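Local coordinates for START domain-containing protein 10 (Homo sapiens, PDB 6SER) that transfers phospholipids, namely phosphatidylcholine and phosphatidylethanolamine, between membranes, preferring a palmitoyl or stearoyl chain at sn-1 and an unsaturated 18-carbon chain at sn-2, at residues T109-V114 with L133-P138; N127-T132 with P156-L161; Y148-P153 with S250-Q255; R163-Q168 with D190-L195. One frame throughout, in Å; residues are numbered along the deposited sequence.

Contact 1. Residues T109-V114 with L133-P138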
# COMPACT_ATOMS: atom_id res chain seq x y z
N THR A 109 -6.57 -12.82 -10.41
CA THR A 109 -7.85 -12.52 -11.02
C THR A 109 -7.70 -11.24 -11.83
O THR A 109 -6.62 -10.64 -11.89
CB THR A 109 -8.96 -12.35 -9.98
OG1 THR A 109 -8.78 -11.10 -9.30
CG2 THR A 109 -8.93 -13.49 -8.95
N VAL A 110 -8.81 -10.79 -12.42
CA VAL A 110 -8.76 -9.59 -13.23
C VAL A 110 -8.41 -8.36 -12.39
O VAL A 110 -7.85 -7.40 -12.92
CB VAL A 110 -10.11 -9.44 -13.98
CG1 VAL A 110 -11.21 -8.84 -13.08
CG2 VAL A 110 -9.94 -8.65 -15.24
N ASN A 111 -8.69 -8.37 -11.08
CA ASN A 111 -8.35 -7.26 -10.20
C ASN A 111 -7.56 -7.72 -8.97
O ASN A 111 -7.68 -7.15 -7.89
CB ASN A 111 -9.60 -6.49 -9.77
CG ASN A 111 -10.58 -7.34 -8.98
OD1 ASN A 111 -10.80 -8.51 -9.28
ND2 ASN A 111 -11.19 -6.75 -7.95
N ALA A 112 -6.72 -8.75 -9.11
CA ALA A 112 -5.84 -9.15 -8.01
C ALA A 112 -4.55 -9.73 -8.57
O ALA A 112 -4.59 -10.57 -9.47
CB ALA A 112 -6.50 -10.19 -7.09
N ASP A 113 -3.41 -9.29 -8.04
CA ASP A 113 -2.14 -9.82 -8.50
C ASP A 113 -1.17 -9.95 -7.32
O ASP A 113 -1.51 -9.68 -6.17
CB ASP A 113 -1.57 -8.96 -9.64
CG ASP A 113 -1.24 -7.55 -9.23
OD1 ASP A 113 -1.25 -7.24 -8.03
OD2 ASP A 113 -0.97 -6.73 -10.14
N VAL A 114 0.04 -10.40 -7.64
CA VAL A 114 1.11 -10.60 -6.68
C VAL A 114 2.32 -9.82 -7.17
O VAL A 114 2.67 -9.89 -8.36
CB VAL A 114 1.46 -12.09 -6.51
CG1 VAL A 114 2.49 -12.28 -5.37
CG2 VAL A 114 0.21 -12.89 -6.24
N LEU A 133 0.07 -9.79 -1.93
CA LEU A 133 -1.10 -9.95 -2.78
C LEU A 133 -1.88 -8.64 -2.74
O LEU A 133 -2.28 -8.18 -1.67
CB LEU A 133 -1.96 -11.12 -2.31
CG LEU A 133 -3.15 -11.57 -3.18
CD1 LEU A 133 -3.59 -12.94 -2.73
CD2 LEU A 133 -4.34 -10.62 -3.09
N ARG A 134 -2.08 -8.04 -3.91
CA ARG A 134 -2.73 -6.75 -4.04
C ARG A 134 -4.05 -6.95 -4.76
O ARG A 134 -4.13 -7.73 -5.71
CB ARG A 134 -1.83 -5.77 -4.83
CG ARG A 134 -2.33 -4.33 -4.89
CD ARG A 134 -1.27 -3.40 -5.47
NE ARG A 134 -1.16 -3.47 -6.93
CZ ARG A 134 -0.27 -4.21 -7.59
NH1 ARG A 134 -0.25 -4.20 -8.93
NH2 ARG A 134 0.60 -4.97 -6.93
N SER A 135 -5.09 -6.24 -4.32
CA SER A 135 -6.36 -6.25 -5.03
C SER A 135 -7.02 -4.89 -4.98
O SER A 135 -6.88 -4.15 -4.00
CB SER A 135 -7.32 -7.30 -4.47
OG SER A 135 -8.39 -7.50 -5.37
N TRP A 136 -7.75 -4.55 -6.04
CA TRP A 136 -8.28 -3.21 -6.23
C TRP A 136 -9.73 -3.27 -6.68
O TRP A 136 -10.16 -4.21 -7.35
CB TRP A 136 -7.45 -2.42 -7.24
CG TRP A 136 -7.16 -3.14 -8.52
CD1 TRP A 136 -7.83 -3.00 -9.71
CD2 TRP A 136 -6.10 -4.08 -8.77
NE1 TRP A 136 -7.26 -3.80 -10.67
CE2 TRP A 136 -6.20 -4.48 -10.12
CE3 TRP A 136 -5.08 -4.62 -7.98
CZ2 TRP A 136 -5.32 -5.40 -10.70
CZ3 TRP A 136 -4.21 -5.54 -8.56
CH2 TRP A 136 -4.33 -5.92 -9.90
N LEU A 137 -10.49 -2.23 -6.31
CA LEU A 137 -11.91 -2.17 -6.61
C LEU A 137 -12.41 -0.73 -6.71
O LEU A 137 -12.45 -0.02 -5.69
CB LEU A 137 -12.71 -2.92 -5.53
CG LEU A 137 -14.20 -3.13 -5.80
CD1 LEU A 137 -14.39 -3.96 -7.07
CD2 LEU A 137 -14.87 -3.81 -4.62
N PRO A 138 -12.87 -0.27 -7.86
CA PRO A 138 -13.52 1.02 -7.94
C PRO A 138 -14.92 0.85 -7.34
O PRO A 138 -15.52 -0.02 -7.70
CB PRO A 138 -13.66 1.25 -9.43
CG PRO A 138 -12.66 0.32 -9.99
CD PRO A 138 -12.67 -0.89 -9.11
O HOH W 1 -8.21 -4.39 -13.08

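Contact 2. Residues N127-T132 with P156-L161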
# COMPACT_ATOMS: atom_id res chain seq x y z
N ASN A 127 18.42 -3.23 3.94
CA ASN A 127 17.30 -2.92 3.04
C ASN A 127 16.22 -3.99 3.22
O ASN A 127 16.51 -5.04 3.64
CB ASN A 127 17.76 -2.74 1.60
CG ASN A 127 18.80 -1.67 1.42
OD1 ASN A 127 18.78 -0.66 2.06
ND2 ASN A 127 19.71 -1.89 0.52
N ARG A 128 15.00 -3.65 2.90
CA ARG A 128 13.83 -4.51 3.13
C ARG A 128 13.10 -4.82 1.84
O ARG A 128 13.20 -4.11 0.96
CB ARG A 128 12.89 -3.79 4.08
CG ARG A 128 13.06 -4.24 5.51
CD ARG A 128 13.63 -3.21 6.42
NE ARG A 128 13.65 -3.84 7.70
CZ ARG A 128 14.63 -3.79 8.53
NH1 ARG A 128 15.68 -3.08 8.28
NH2 ARG A 128 14.53 -4.46 9.63
N ASP A 129 12.37 -5.91 1.83
CA ASP A 129 11.54 -6.33 0.69
C ASP A 129 10.27 -6.99 1.18
O ASP A 129 10.25 -7.50 2.21
CB ASP A 129 12.33 -7.14 -0.35
CG ASP A 129 12.81 -8.51 0.04
OD1 ASP A 129 12.75 -8.86 1.18
OD2 ASP A 129 13.26 -9.15 -0.80
N VAL A 130 9.26 -6.94 0.35
CA VAL A 130 7.95 -7.54 0.60
C VAL A 130 7.42 -8.21 -0.65
O VAL A 130 7.68 -7.78 -1.70
CB VAL A 130 6.92 -6.51 1.09
CG1 VAL A 130 7.15 -6.13 2.51
CG2 VAL A 130 6.83 -5.29 0.23
N ILE A 131 6.72 -9.29 -0.43
CA ILE A 131 5.92 -9.94 -1.45
C ILE A 131 4.48 -9.82 -0.98
O ILE A 131 4.16 -10.29 0.12
CB ILE A 131 6.31 -11.43 -1.61
CG1 ILE A 131 7.81 -11.59 -1.86
CG2 ILE A 131 5.48 -12.09 -2.69
CD1 ILE A 131 8.19 -11.31 -3.25
N THR A 132 3.62 -9.21 -1.79
CA THR A 132 2.25 -8.93 -1.37
C THR A 132 1.24 -9.38 -2.41
O THR A 132 1.51 -9.36 -3.61
CB THR A 132 2.05 -7.42 -1.09
OG1 THR A 132 2.44 -6.67 -2.25
CG2 THR A 132 2.88 -6.96 0.10
N PRO A 156 11.96 -16.51 -2.26
CA PRO A 156 12.30 -16.71 -0.85
C PRO A 156 13.06 -15.51 -0.31
O PRO A 156 13.52 -14.67 -1.10
CB PRO A 156 13.18 -17.97 -0.87
CG PRO A 156 13.88 -17.87 -2.19
CD PRO A 156 12.89 -17.24 -3.15
N PRO A 157 13.21 -15.39 1.00
CA PRO A 157 14.01 -14.29 1.54
C PRO A 157 15.42 -14.28 0.96
O PRO A 157 15.99 -15.32 0.63
CB PRO A 157 14.05 -14.58 3.05
CG PRO A 157 12.84 -15.43 3.31
CD PRO A 157 12.68 -16.26 2.07
N ARG A 158 15.98 -13.09 0.84
CA ARG A 158 17.35 -12.90 0.39
C ARG A 158 18.23 -12.55 1.57
O ARG A 158 17.84 -11.74 2.42
CB ARG A 158 17.43 -11.79 -0.65
CG ARG A 158 17.02 -12.23 -2.02
CD ARG A 158 16.34 -11.10 -2.76
NE ARG A 158 17.21 -9.93 -2.86
CZ ARG A 158 18.16 -9.78 -3.77
NH1 ARG A 158 18.37 -10.73 -4.67
NH2 ARG A 158 18.90 -8.68 -3.78
N LYS A 159 19.43 -13.13 1.62
CA LYS A 159 20.27 -12.95 2.79
C LYS A 159 20.64 -11.49 2.99
O LYS A 159 20.84 -11.05 4.13
CB LYS A 159 21.53 -13.81 2.69
CG LYS A 159 22.67 -13.15 1.94
CD LYS A 159 24.00 -13.81 2.22
CE LYS A 159 24.10 -15.15 1.52
NZ LYS A 159 25.52 -15.59 1.43
N ASP A 160 20.70 -10.70 1.91
CA ASP A 160 21.09 -9.30 2.01
C ASP A 160 19.95 -8.36 2.39
O ASP A 160 20.21 -7.20 2.71
CB ASP A 160 21.72 -8.84 0.68
CG ASP A 160 20.93 -9.30 -0.53
OD1 ASP A 160 20.56 -8.45 -1.36
OD2 ASP A 160 20.67 -10.52 -0.65
N LEU A 161 18.70 -8.84 2.38
CA LEU A 161 17.54 -8.01 2.65
C LEU A 161 16.69 -8.63 3.74
O LEU A 161 16.51 -9.85 3.79
CB LEU A 161 16.65 -7.84 1.39
CG LEU A 161 16.97 -6.83 0.29
CD1 LEU A 161 17.99 -5.84 0.75
CD2 LEU A 161 17.47 -7.54 -0.93
O HOH W 2 20.60 -4.50 2.63
O HOH W 3 14.59 -10.94 1.85

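Contact 3. Residues Y148-P153 with S250-Q255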
# COMPACT_ATOMS: atom_id res chain seq x y z
N TYR A 148 -1.60 -7.42 1.30
CA TYR A 148 -1.03 -8.04 2.49
C TYR A 148 0.02 -9.04 2.02
O TYR A 148 -0.03 -9.51 0.88
CB TYR A 148 -2.11 -8.73 3.34
CG TYR A 148 -2.77 -9.92 2.67
CD1 TYR A 148 -2.29 -11.20 2.87
CD2 TYR A 148 -3.87 -9.75 1.83
CE1 TYR A 148 -2.87 -12.29 2.26
CE2 TYR A 148 -4.47 -10.84 1.22
CZ TYR A 148 -3.96 -12.11 1.44
OH TYR A 148 -4.52 -13.22 0.84
N SER A 149 0.98 -9.35 2.90
CA SER A 149 2.13 -10.14 2.48
C SER A 149 1.74 -11.59 2.22
O SER A 149 0.78 -12.12 2.79
CB SER A 149 3.25 -10.08 3.52
OG SER A 149 4.04 -8.92 3.37
N VAL A 150 2.52 -12.23 1.36
CA VAL A 150 2.25 -13.60 0.96
C VAL A 150 3.60 -14.24 0.61
O VAL A 150 4.61 -13.55 0.48
CB VAL A 150 1.27 -13.64 -0.24
CG1 VAL A 150 2.01 -13.44 -1.56
CG2 VAL A 150 0.47 -14.91 -0.23
N LYS A 151 3.62 -15.56 0.48
CA LYS A 151 4.84 -16.27 0.12
C LYS A 151 4.70 -16.84 -1.28
O LYS A 151 3.70 -17.49 -1.60
CB LYS A 151 5.16 -17.38 1.12
CG LYS A 151 5.46 -16.86 2.52
CD LYS A 151 5.65 -18.00 3.51
CE LYS A 151 7.08 -18.11 3.98
NZ LYS A 151 7.15 -18.83 5.28
N HIS A 152 5.70 -16.56 -2.12
CA HIS A 152 5.75 -17.08 -3.47
C HIS A 152 6.98 -17.96 -3.60
O HIS A 152 8.10 -17.48 -3.37
CB HIS A 152 5.79 -15.93 -4.48
CG HIS A 152 5.70 -16.37 -5.91
ND1 HIS A 152 6.64 -17.20 -6.49
CD2 HIS A 152 4.80 -16.10 -6.87
CE1 HIS A 152 6.32 -17.41 -7.75
NE2 HIS A 152 5.20 -16.76 -8.01
N PRO A 153 6.83 -19.23 -3.99
CA PRO A 153 7.96 -20.18 -3.89
C PRO A 153 9.21 -19.74 -4.63
O PRO A 153 10.31 -20.13 -4.25
CB PRO A 153 7.39 -21.47 -4.49
CG PRO A 153 5.91 -21.30 -4.47
CD PRO A 153 5.66 -19.84 -4.64
N SER A 250 -3.42 -21.61 -4.86
CA SER A 250 -2.75 -22.61 -4.03
C SER A 250 -1.25 -22.67 -4.26
O SER A 250 -0.56 -23.37 -3.50
CB SER A 250 -3.36 -23.99 -4.26
OG SER A 250 -3.14 -24.41 -5.59
N GLU A 251 -0.72 -21.98 -5.27
CA GLU A 251 0.73 -21.88 -5.40
C GLU A 251 1.33 -20.88 -4.42
O GLU A 251 2.56 -20.80 -4.32
CB GLU A 251 1.10 -21.48 -6.83
CG GLU A 251 0.85 -22.55 -7.90
CD GLU A 251 0.80 -21.95 -9.31
OE1 GLU A 251 -0.13 -21.17 -9.60
OE2 GLU A 251 1.70 -22.26 -10.13
N LEU A 252 0.52 -20.11 -3.71
CA LEU A 252 1.00 -19.16 -2.72
C LEU A 252 0.87 -19.74 -1.32
O LEU A 252 0.07 -20.64 -1.07
CB LEU A 252 0.22 -17.84 -2.81
CG LEU A 252 0.34 -17.09 -4.14
CD1 LEU A 252 -0.63 -15.92 -4.20
CD2 LEU A 252 1.77 -16.63 -4.36
N SER A 253 1.69 -19.22 -0.40
CA SER A 253 1.64 -19.63 1.00
C SER A 253 1.43 -18.41 1.88
O SER A 253 1.78 -17.28 1.51
CB SER A 253 2.92 -20.35 1.43
OG SER A 253 2.91 -21.69 1.00
N VAL A 254 0.84 -18.66 3.05
CA VAL A 254 0.61 -17.61 4.04
C VAL A 254 1.93 -17.07 4.56
O VAL A 254 2.86 -17.83 4.83
CB VAL A 254 -0.24 -18.17 5.19
CG1 VAL A 254 -0.04 -17.35 6.45
CG2 VAL A 254 -1.69 -18.20 4.80
N GLN A 255 2.00 -15.76 4.75
CA GLN A 255 3.11 -15.11 5.44
C GLN A 255 2.65 -14.68 6.82
O GLN A 255 1.90 -13.71 6.96
CB GLN A 255 3.63 -13.91 4.66
CG GLN A 255 4.65 -13.13 5.47
CD GLN A 255 5.95 -13.91 5.62
OE1 GLN A 255 6.64 -14.18 4.63
NE2 GLN A 255 6.27 -14.28 6.85
O HOH W 4 -0.46 -14.52 4.18
O HOH W 5 6.54 -12.42 2.27

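Contact 4. Residues R163-Q168 with D190-L195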
# COMPACT_ATOMS: atom_id res chain seq x y z
N ARG A 163 13.21 -9.59 5.02
CA ARG A 163 11.86 -9.76 4.48
C ARG A 163 10.85 -9.22 5.48
O ARG A 163 10.66 -9.80 6.43
CB ARG A 163 11.53 -11.20 4.12
CG ARG A 163 10.17 -11.34 3.48
CD ARG A 163 10.27 -10.69 2.14
NE ARG A 163 10.23 -11.85 1.37
CZ ARG A 163 11.06 -12.29 0.50
NH1 ARG A 163 12.11 -11.63 0.11
NH2 ARG A 163 10.77 -13.42 -0.05
N ALA A 164 10.23 -8.13 5.16
CA ALA A 164 9.19 -7.53 6.00
C ALA A 164 7.86 -8.19 5.70
O ALA A 164 7.74 -8.94 4.80
CB ALA A 164 9.15 -6.07 5.76
N VAL A 165 6.92 -7.89 6.54
CA VAL A 165 5.57 -8.46 6.44
C VAL A 165 4.55 -7.33 6.47
O VAL A 165 4.48 -6.62 7.39
CB VAL A 165 5.26 -9.46 7.54
CG1 VAL A 165 3.86 -9.97 7.43
CG2 VAL A 165 6.25 -10.57 7.66
N SER A 166 3.80 -7.24 5.43
CA SER A 166 2.68 -6.31 5.37
C SER A 166 1.45 -7.04 5.90
O SER A 166 0.85 -7.86 5.19
CB SER A 166 2.48 -5.81 3.93
OG SER A 166 1.18 -5.26 3.77
N ILE A 167 1.07 -6.74 7.13
CA ILE A 167 -0.11 -7.39 7.76
C ILE A 167 -1.35 -6.93 7.02
O ILE A 167 -2.14 -7.73 6.71
CB ILE A 167 -0.21 -7.18 9.28
CG1 ILE A 167 0.99 -7.76 10.01
CG2 ILE A 167 -1.46 -7.77 9.84
CD1 ILE A 167 2.03 -6.79 10.29
N GLN A 168 -1.42 -5.66 6.71
CA GLN A 168 -2.50 -5.06 5.93
C GLN A 168 -2.06 -3.66 5.56
O GLN A 168 -1.58 -3.00 6.37
CB GLN A 168 -3.78 -4.99 6.73
CG GLN A 168 -4.76 -4.01 6.17
CD GLN A 168 -5.92 -3.77 7.09
OE1 GLN A 168 -5.79 -3.40 8.23
NE2 GLN A 168 -7.09 -4.04 6.57
N ASP A 190 5.23 -4.86 9.66
CA ASP A 190 6.28 -5.33 10.52
C ASP A 190 7.55 -5.43 9.72
O ASP A 190 7.66 -6.21 8.86
CB ASP A 190 5.90 -6.68 11.08
CG ASP A 190 6.79 -7.12 12.20
OD1 ASP A 190 6.43 -8.03 12.91
OD2 ASP A 190 7.85 -6.59 12.35
N PRO A 191 8.55 -4.56 9.99
CA PRO A 191 9.83 -4.58 9.28
C PRO A 191 10.75 -5.68 9.82
O PRO A 191 11.83 -5.85 9.29
CB PRO A 191 10.46 -3.21 9.59
CG PRO A 191 9.38 -2.44 10.34
CD PRO A 191 8.50 -3.49 10.98
N LYS A 192 10.29 -6.40 10.85
CA LYS A 192 11.08 -7.49 11.48
C LYS A 192 12.49 -6.99 11.81
O LYS A 192 12.60 -5.92 12.44
CB LYS A 192 11.12 -8.72 10.56
CG LYS A 192 9.82 -9.04 9.84
CD LYS A 192 8.88 -9.90 10.65
CE LYS A 192 9.52 -11.17 11.16
NZ LYS A 192 9.03 -11.53 12.51
N GLY A 193 13.51 -7.74 11.40
CA GLY A 193 14.92 -7.36 11.66
C GLY A 193 15.17 -7.12 13.14
O GLY A 193 14.69 -7.92 13.96
N SER A 194 15.90 -6.04 13.47
CA SER A 194 16.21 -5.71 14.84
C SER A 194 15.57 -4.49 15.42
O SER A 194 15.93 -4.08 16.48
CB SER A 194 17.69 -5.53 14.97
OG SER A 194 18.03 -4.24 14.56
N LEU A 195 14.66 -3.88 14.72
CA LEU A 195 14.00 -2.66 15.18
C LEU A 195 12.99 -2.98 16.27
O LEU A 195 12.15 -3.87 16.09
CB LEU A 195 13.29 -1.97 14.03
CG LEU A 195 14.16 -1.27 13.00
CD1 LEU A 195 13.34 -0.98 11.75
CD2 LEU A 195 14.72 0.02 13.60

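Contact 1. Residues T109-V114 with L133-P138
Backbone hydrogen bonds pair D113 with R134: R134 N bonds at 2.8 Å to D113 O, and D113 N bonds back to R134 O. Beyond this pair N111 leaves the regular ladder. Its carbonyl O takes W136 N from one face of its plane and S135 OG from the other, the latter at 2.6 Å; a serine suits the place because its hydroxyl is short enough to reach back. ND2 of the N111 amide reaches W136 O, which lies close to the amide plane (2.8 Å, N-H...O 165°). Water 1 links V110 O to W136 NE1. Aromatic packing follows: N111 CB makes a CH-pi contact over the five-membered ring of W136, 3.9 Å from its centroid, while the D113 carboxylate meets the indole at its edge. The charged contact is between D113 OD2 and R134 NH1 at 2.9 Å. Carboxylate and guanidinium planes are 64° apart, with OD1 standing over the guanidinium face, and D104 is a second acid for NH1. V110 and N111 lead into strand 112-119, which forms a beta hairpin with 127-139 in the START sheet; the ion pair recalls the acid-arginine pair of StAR's lipid cavity and may act alike.

Contact 2. Residues N127-T132 with P156-L161
Water-mediated docking joins N127 and D129, near the start of strand 127-139, to the turn R158-L161 that leads into strand 161-175; no direct hydrogen bond crosses. Water 2 accepts from N127 N at 2.8 Å and donates to D160 O at 2.7 Å. Water 3 accepts from R158 N and lies 2.9 Å from D129 OD1, close also to L161 O. Direct contact falls mainly to L161, whose CD1 lies against N127 CB at 3.2 Å; this closeness, with a chi2 of -15° far from a staggered value, makes the exact methyl position doubtful. L161 CB rests beside the D129 carboxylate, 4.0 Å from OD1. An aspartate suits this place because OD2 has polar partners of its own, R163 and the hydroxyl of Y116. R158 comes only near that acid, its NE 4.5 Å from D129 OD2, beyond a salt bridge. Instead its NH2 pairs with D160 OD1 within the type I turn, at 2.9 Å. Around the contact, strand 127-139 runs between antiparallel strand 112-119, where the backbones of R128 and W119 are hydrogen-bonded, and strand 161-175, which pairs with it in parallel through V162 and A164.

Contact 3. Residues Y148-P153 with S250-Q255
K151 lies along the backbone of S253-Q255, and its aliphatic carbons do the touching. CB starts beside S253, 3.7 Å from that residue's CB. CG then comes to 3.6 Å from Q255 OE1. A turn at chi3 of 111° accompanies the close approach of CD to V254 O at 3.1 Å. CE passes Q255 OE1 at 4.0 Å, the lysine crossing the glutamine at about a right angle; a long flexible chain suits this solvent-exposed place. Beneath it, K151 N bonds to S253 O at 2.7 Å and S253 N returns to K151 O at 2.9 Å. This antiparallel hydrogen-bonded pair adds the short, weakly bonded strand 253-254, late in the chain, to strand 142-151 of the START sheet. S253, a known phosphorylation site, is unmodified here. V150 and L252 supply apolar packing, V150 CG2 touching L252 CB at 3.9 Å, while L252 CD2 reaches H152 CD2 obliquely. A branched apolar residue suits this buried spot beside L108 and V114. Where the strands part, water takes over: water 4 accepts from Q255 N and donates to S149 O, and water 5 lies between V150 O and Q255 OE1. H152 packs edge-to-face against Y155 and bonds through ND1 to K154 N.

Contact 4. Residues R163-Q168 with D190-L195
An antiparallel hydrogen-bonded pair, V165 with D190, marks where strand 181-190 leaves the sheet, and an Asx turn takes the chain onward. V165 N points almost straight at D190 O, in the carbonyl plane (3.0 Å, N-H...O 172°), and D190 N bonds back to V165 O at the same length. P191 follows, with no N-H to carry the ladder on. The D190 side chain has CG anti to its backbone N (chi1 -168°), from where OD2 receives K192 N at 2.9 Å, met from above the carboxylate plane. Aspartate suits this turn by its short reach; the same OD2 also forms a salt bridge with K197, at the start of the long C-terminal helix 197-227 over which the START sheet curves in its helix-grip fold. Close side-chain packing flanks the backbone bonds. A164 CB sits 3.4 Å from D190 O and also meets P191 CA, a place where a small side chain fits closely. I167 sends CD1 to D190 CB at 4.0 Å, an apolar touch, from a classic bulge in which I167 and Q168 both face Q188. K192 starts toward the strand: CG lies 3.6 Å from R163 O, and CD makes apolar contact with V165 CG2 at 4.0 Å. Its bent chain then leads away and NZ bonds to A257 O. G193 follows at the second position of a type II' turn, where its positive phi favours glycine.

Overall arrangement
All four contacts belong to one curved sheet and all are partly buried. Strand 127-139 serves contacts 1 and 2, which meet where V114 packs on I131, while contact 3 lies on the adjoining strand 142-151 and contact 4 on strand 161-175. Contact 1 combines a salt bridge and side-chain hydrogen bonds with packing on an indole. Contact 2, largely held by water, and contact 3, where a short strand joins the end of strand 142-151 through one bonded pair, have more exposed rims; contact 4 has the plainest chemistry, backbone bonds and small side-chain touches. D129 with R163 bridges contacts 2 and 4, and S149 OG with S166 N probably bridges contacts 3 and 4.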